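Local coordinates for protein glycoside hydrolase, GH17 family (Formosa sp. Hel1_33_131, PDB 6FCG) that probably hydrolyses internal beta-1,3-glucosidic bonds of the algal storage glucan laminarin, as an endo-laminarinase of the GH17 family, at residues Pro300-Trp308 against Trp339-Phe350. Sequence-based numbering, arbitrary orientation.
Sequences PIHIGETGW and WTNEANMSCFYF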
loop_
_atom_site.group_PDB
_atom_site.type_symbol
_atom_site.label_atom_id
_atom_site.label_comp_id
_atom_site.label_asym_id
_atom_site.label_seq_id
_atom_site.Cartn_x
_atom_site.Cartn_y
_atom_site.Cartn_z
ATOM N N PRO A 300 -21.080 41.851 16.435
ATOM C CA PRO A 300 -21.215 41.264 15.112
ATOM C C PRO A 300 -20.115 40.216 14.816
ATOM O O PRO A 300 -18.988 40.309 15.312
ATOM C CB PRO A 300 -21.091 42.468 14.168
ATOM C CG PRO A 300 -21.033 43.676 15.044
ATOM C CD PRO A 300 -20.560 43.221 16.376
ATOM N N ILE A 301 -20.475 39.235 13.996
ATOM C CA ILE A 301 -19.543 38.277 13.457
ATOM C C ILE A 301 -19.573 38.434 11.943
ATOM O O ILE A 301 -20.658 38.491 11.329
ATOM C CB ILE A 301 -19.931 36.845 13.853
ATOM C CG1 ILE A 301 -19.794 36.690 15.368
ATOM C CG2 ILE A 301 -19.028 35.838 13.152
ATOM C CD1 ILE A 301 -20.524 35.502 15.918
ATOM N N HIS A 302 -18.374 38.474 11.355
ATOM C CA HIS A 302 -18.190 38.414 9.890
ATOM C C HIS A 302 -17.214 37.315 9.501
ATOM O O HIS A 302 -16.363 36.916 10.286
ATOM C CB HIS A 302 -17.762 39.778 9.377
ATOM C CG HIS A 302 -18.806 40.827 9.609
ATOM N ND1 HIS A 302 -19.998 40.814 8.930
ATOM C CD2 HIS A 302 -18.898 41.838 10.504
ATOM C CE1 HIS A 302 -20.768 41.795 9.357
ATOM N NE2 HIS A 302 -20.122 42.435 10.313
ATOM N N ILE A 303 -17.355 36.799 8.288
ATOM C CA ILE A 303 -16.454 35.764 7.799
ATOM C C ILE A 303 -15.233 36.420 7.180
ATOM O O ILE A 303 -15.286 36.993 6.101
ATOM C CB ILE A 303 -17.143 34.799 6.815
ATOM C CG1 ILE A 303 -18.414 34.197 7.458
ATOM C CG2 ILE A 303 -16.188 33.683 6.392
ATOM C CD1 ILE A 303 -18.208 33.507 8.803
ATOM N N GLY A 304 -14.119 36.294 7.879
ATOM C CA GLY A 304 -12.850 36.817 7.415
ATOM C C GLY A 304 -12.118 35.953 6.401
ATOM O O GLY A 304 -11.219 36.452 5.713
ATOM N N GLU A 305 -12.424 34.659 6.361
ATOM C CA GLU A 305 -11.755 33.785 5.428
ATOM C C GLU A 305 -12.508 32.471 5.270
ATOM O O GLU A 305 -12.795 31.790 6.235
ATOM C CB GLU A 305 -10.279 33.555 5.826
ATOM C CG GLU A 305 -9.325 33.387 4.632
ATOM C CD GLU A 305 -7.890 33.062 5.044
ATOM O OE1 GLU A 305 -7.439 31.902 4.801
ATOM O OE2 GLU A 305 -7.197 33.939 5.631
ATOM N N THR A 306 -12.823 32.138 4.029
ATOM C CA THR A 306 -13.180 30.777 3.645
ATOM C C THR A 306 -12.962 30.643 2.138
ATOM O O THR A 306 -12.979 31.638 1.423
ATOM C CB THR A 306 -14.620 30.410 4.025
ATOM O OG1 THR A 306 -14.813 29.006 3.828
ATOM C CG2 THR A 306 -15.641 31.176 3.174
ATOM N N GLY A 307 -12.773 29.423 1.666
ATOM C CA GLY A 307 -12.467 29.185 0.270
ATOM C C GLY A 307 -12.402 27.715 -0.093
ATOM O O GLY A 307 -12.361 26.856 0.767
ATOM N N TRP A 308 -12.406 27.440 -1.390
ATOM C CA TRP A 308 -12.419 26.079 -1.914
ATOM C C TRP A 308 -11.581 26.021 -3.203
ATOM O O TRP A 308 -11.981 26.553 -4.221
ATOM C CB TRP A 308 -13.871 25.688 -2.191
ATOM C CG TRP A 308 -14.111 24.263 -2.373
ATOM C CD1 TRP A 308 -13.777 23.504 -3.469
ATOM C CD2 TRP A 308 -14.758 23.388 -1.465
ATOM N NE1 TRP A 308 -14.178 22.210 -3.288
ATOM C CE2 TRP A 308 -14.770 22.105 -2.057
ATOM C CE3 TRP A 308 -15.319 23.551 -0.205
ATOM C CZ2 TRP A 308 -15.334 21.001 -1.439
ATOM C CZ3 TRP A 308 -15.873 22.457 0.419
ATOM C CH2 TRP A 308 -15.880 21.194 -0.201
ATOM N N TRP A 339 -25.643 32.479 1.774
ATOM C CA TRP A 339 -25.689 32.438 3.235
ATOM C C TRP A 339 -25.319 33.780 3.879
ATOM O O TRP A 339 -26.031 34.259 4.737
ATOM C CB TRP A 339 -24.798 31.313 3.809
ATOM C CG TRP A 339 -24.475 31.465 5.261
ATOM C CD1 TRP A 339 -25.349 31.713 6.271
ATOM C CD2 TRP A 339 -23.185 31.390 5.861
ATOM N NE1 TRP A 339 -24.680 31.811 7.464
ATOM C CE2 TRP A 339 -23.346 31.614 7.238
ATOM C CE3 TRP A 339 -21.907 31.139 5.368
ATOM C CZ2 TRP A 339 -22.287 31.591 8.129
ATOM C CZ3 TRP A 339 -20.839 31.108 6.257
ATOM C CH2 TRP A 339 -21.037 31.337 7.620
ATOM N N THR A 340 -24.197 34.357 3.475
ATOM C CA THR A 340 -23.698 35.555 4.116
ATOM C C THR A 340 -24.569 36.750 3.841
ATOM O O THR A 340 -24.780 37.569 4.725
ATOM C CB THR A 340 -22.201 35.827 3.790
ATOM O OG1 THR A 340 -21.952 35.782 2.370
ATOM C CG2 THR A 340 -21.344 34.804 4.502
ATOM N N ASN A 341 -25.077 36.866 2.629
ATOM C CA ASN A 341 -25.915 38.010 2.299
ATOM C C ASN A 341 -27.294 37.916 3.022
ATOM O O ASN A 341 -27.801 38.934 3.476
ATOM C CB ASN A 341 -25.900 38.341 0.786
ATOM C CG ASN A 341 -27.292 38.333 0.181
ATOM O OD1 ASN A 341 -27.798 39.396 -0.102
ATOM N ND2 ASN A 341 -27.959 37.159 0.061
ATOM N N GLU A 342 -27.843 36.707 3.205
ATOM C CA GLU A 342 -29.090 36.482 4.017
ATOM C C GLU A 342 -28.870 36.673 5.527
ATOM O O GLU A 342 -29.771 37.077 6.217
ATOM C CB GLU A 342 -29.723 35.079 3.772
ATOM N N ALA A 343 -27.660 36.415 6.013
ATOM C CA ALA A 343 -27.321 36.601 7.426
ATOM C C ALA A 343 -26.704 37.979 7.747
ATOM O O ALA A 343 -26.333 38.244 8.880
ATOM C CB ALA A 343 -26.367 35.504 7.851
ATOM N N ASN A 344 -26.628 38.863 6.752
ATOM C CA ASN A 344 -25.927 40.165 6.847
ATOM C C ASN A 344 -24.494 40.064 7.415
ATOM O O ASN A 344 -24.122 40.743 8.362
ATOM C CB ASN A 344 -26.800 41.211 7.589
ATOM C CG ASN A 344 -28.159 41.495 6.881
ATOM O OD1 ASN A 344 -28.300 42.077 5.751
ATOM N ND2 ASN A 344 -29.194 41.102 7.585
ATOM N N MET A 345 -23.713 39.177 6.809
ATOM C CA MET A 345 -22.288 39.068 7.066
ATOM C C MET A 345 -21.525 39.414 5.787
ATOM O O MET A 345 -21.938 39.068 4.692
ATOM C CB MET A 345 -21.923 37.639 7.515
ATOM C CG MET A 345 -22.563 37.185 8.817
ATOM S SD MET A 345 -22.341 35.433 9.235
ATOM C CE MET A 345 -22.672 35.627 10.975
ATOM N N SER A 346 -20.434 40.141 5.933
ATOM C CA SER A 346 -19.381 40.158 4.955
ATOM C C SER A 346 -18.669 38.797 4.892
ATOM O O SER A 346 -18.561 38.060 5.882
ATOM C CB SER A 346 -18.393 41.298 5.258
ATOM O OG SER A 346 -18.958 42.565 4.933
ATOM N N CYS A 347 -18.220 38.452 3.703
ATOM C CA CYS A 347 -17.369 37.319 3.523
ATOM C C CYS A 347 -16.177 37.727 2.662
ATOM O O CYS A 347 -16.330 37.937 1.460
ATOM C CB CYS A 347 -18.113 36.162 2.851
ATOM S SG CYS A 347 -17.006 34.745 2.630
ATOM N N PHE A 348 -14.993 37.771 3.276
ATOM C CA PHE A 348 -13.763 38.077 2.564
ATOM C C PHE A 348 -13.298 36.774 1.942
ATOM O O PHE A 348 -12.385 36.132 2.434
ATOM C CB PHE A 348 -12.732 38.665 3.519
ATOM C CG PHE A 348 -13.084 40.059 4.012
ATOM C CD1 PHE A 348 -13.990 40.249 5.048
ATOM C CD2 PHE A 348 -12.515 41.181 3.421
ATOM C CE1 PHE A 348 -14.311 41.521 5.470
ATOM C CE2 PHE A 348 -12.823 42.444 3.853
ATOM C CZ PHE A 348 -13.720 42.624 4.885
ATOM N N TYR A 349 -13.916 36.395 0.829
ATOM C CA TYR A 349 -13.780 35.062 0.302
ATOM C C TYR A 349 -12.327 34.871 -0.168
ATOM O O TYR A 349 -11.708 35.798 -0.741
ATOM C CB TYR A 349 -14.805 34.820 -0.829
ATOM C CG TYR A 349 -14.672 33.425 -1.432
ATOM C CD1 TYR A 349 -15.345 32.377 -0.897
ATOM C CD2 TYR A 349 -13.860 33.193 -2.529
ATOM C CE1 TYR A 349 -15.218 31.117 -1.408
ATOM C CE2 TYR A 349 -13.715 31.936 -3.047
ATOM C CZ TYR A 349 -14.419 30.903 -2.482
ATOM O OH TYR A 349 -14.309 29.633 -2.991
ATOM N N PHE A 350 -11.792 33.676 0.054
ATOM C CA PHE A 350 -10.423 33.365 -0.337
ATOM C C PHE A 350 -10.377 32.569 -1.652
ATOM O O PHE A 350 -10.803 31.387 -1.682
ATOM C CB PHE A 350 -9.705 32.600 0.766
ATOM C CG PHE A 350 -8.233 32.721 0.669
ATOM C CD1 PHE A 350 -7.597 33.806 1.228
ATOM C CD2 PHE A 350 -7.492 31.823 -0.074
ATOM C CE1 PHE A 350 -6.235 33.996 1.082
ATOM C CE2 PHE A 350 -6.118 32.003 -0.225
ATOM C CZ PHE A 350 -5.490 33.105 0.359
#
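Ile303 meets the chain of 339-350 with both its backbone and its side chain. Its N donates to Ser346 O at 3.0 Å, and its O receives Phe348 N at 2.9 Å in a nearly straight bond, so the two chains run parallel here, Ile303 bridged to Cys347. With CG1 beside the backbone N (chi1 -54°), the side chain carries CD1 to within 3.8 Å of Trp339 CH2, crossing the indole at about a right angle; the other branch, CG2, packs against Cys347 SG. The edge of the Phe348 ring, in turn, lies against Ile303 O. The path fits the beta-alpha-beta crossover of a TIM barrel: strand 301-305 leads to helix 326-342, a Schellman motif at Asn344 ends that helix, and the chain returns alongside the strand, probably in the place of the eighth barrel strand. Phe348 O bonds to Ser53 OG on strand 50-53, which fits the closing of the barrel. Toward the start of the strand, His302 ND1 accepts Ser346 N at 3.1 Å, the donor tilted 28° from the ring plane, while the imidazole edge abuts Met345 CA. Replacing His302 with an alanine is likely to leave Ser346 N without its acceptor and to open a gap beside the backbone of Met345. At the far end, Phe350 N donates to Thr306 O at 2.7 Å, and one face of the Tyr349 ring lies under that same oxygen. The Phe350 ring runs alongside Glu305, its CD1 3.8 Å from Glu305 CG and the ring and carboxylate planes 32° apart; Arg87, Tyr89 and Tyr243 grip the carboxylate oxygens.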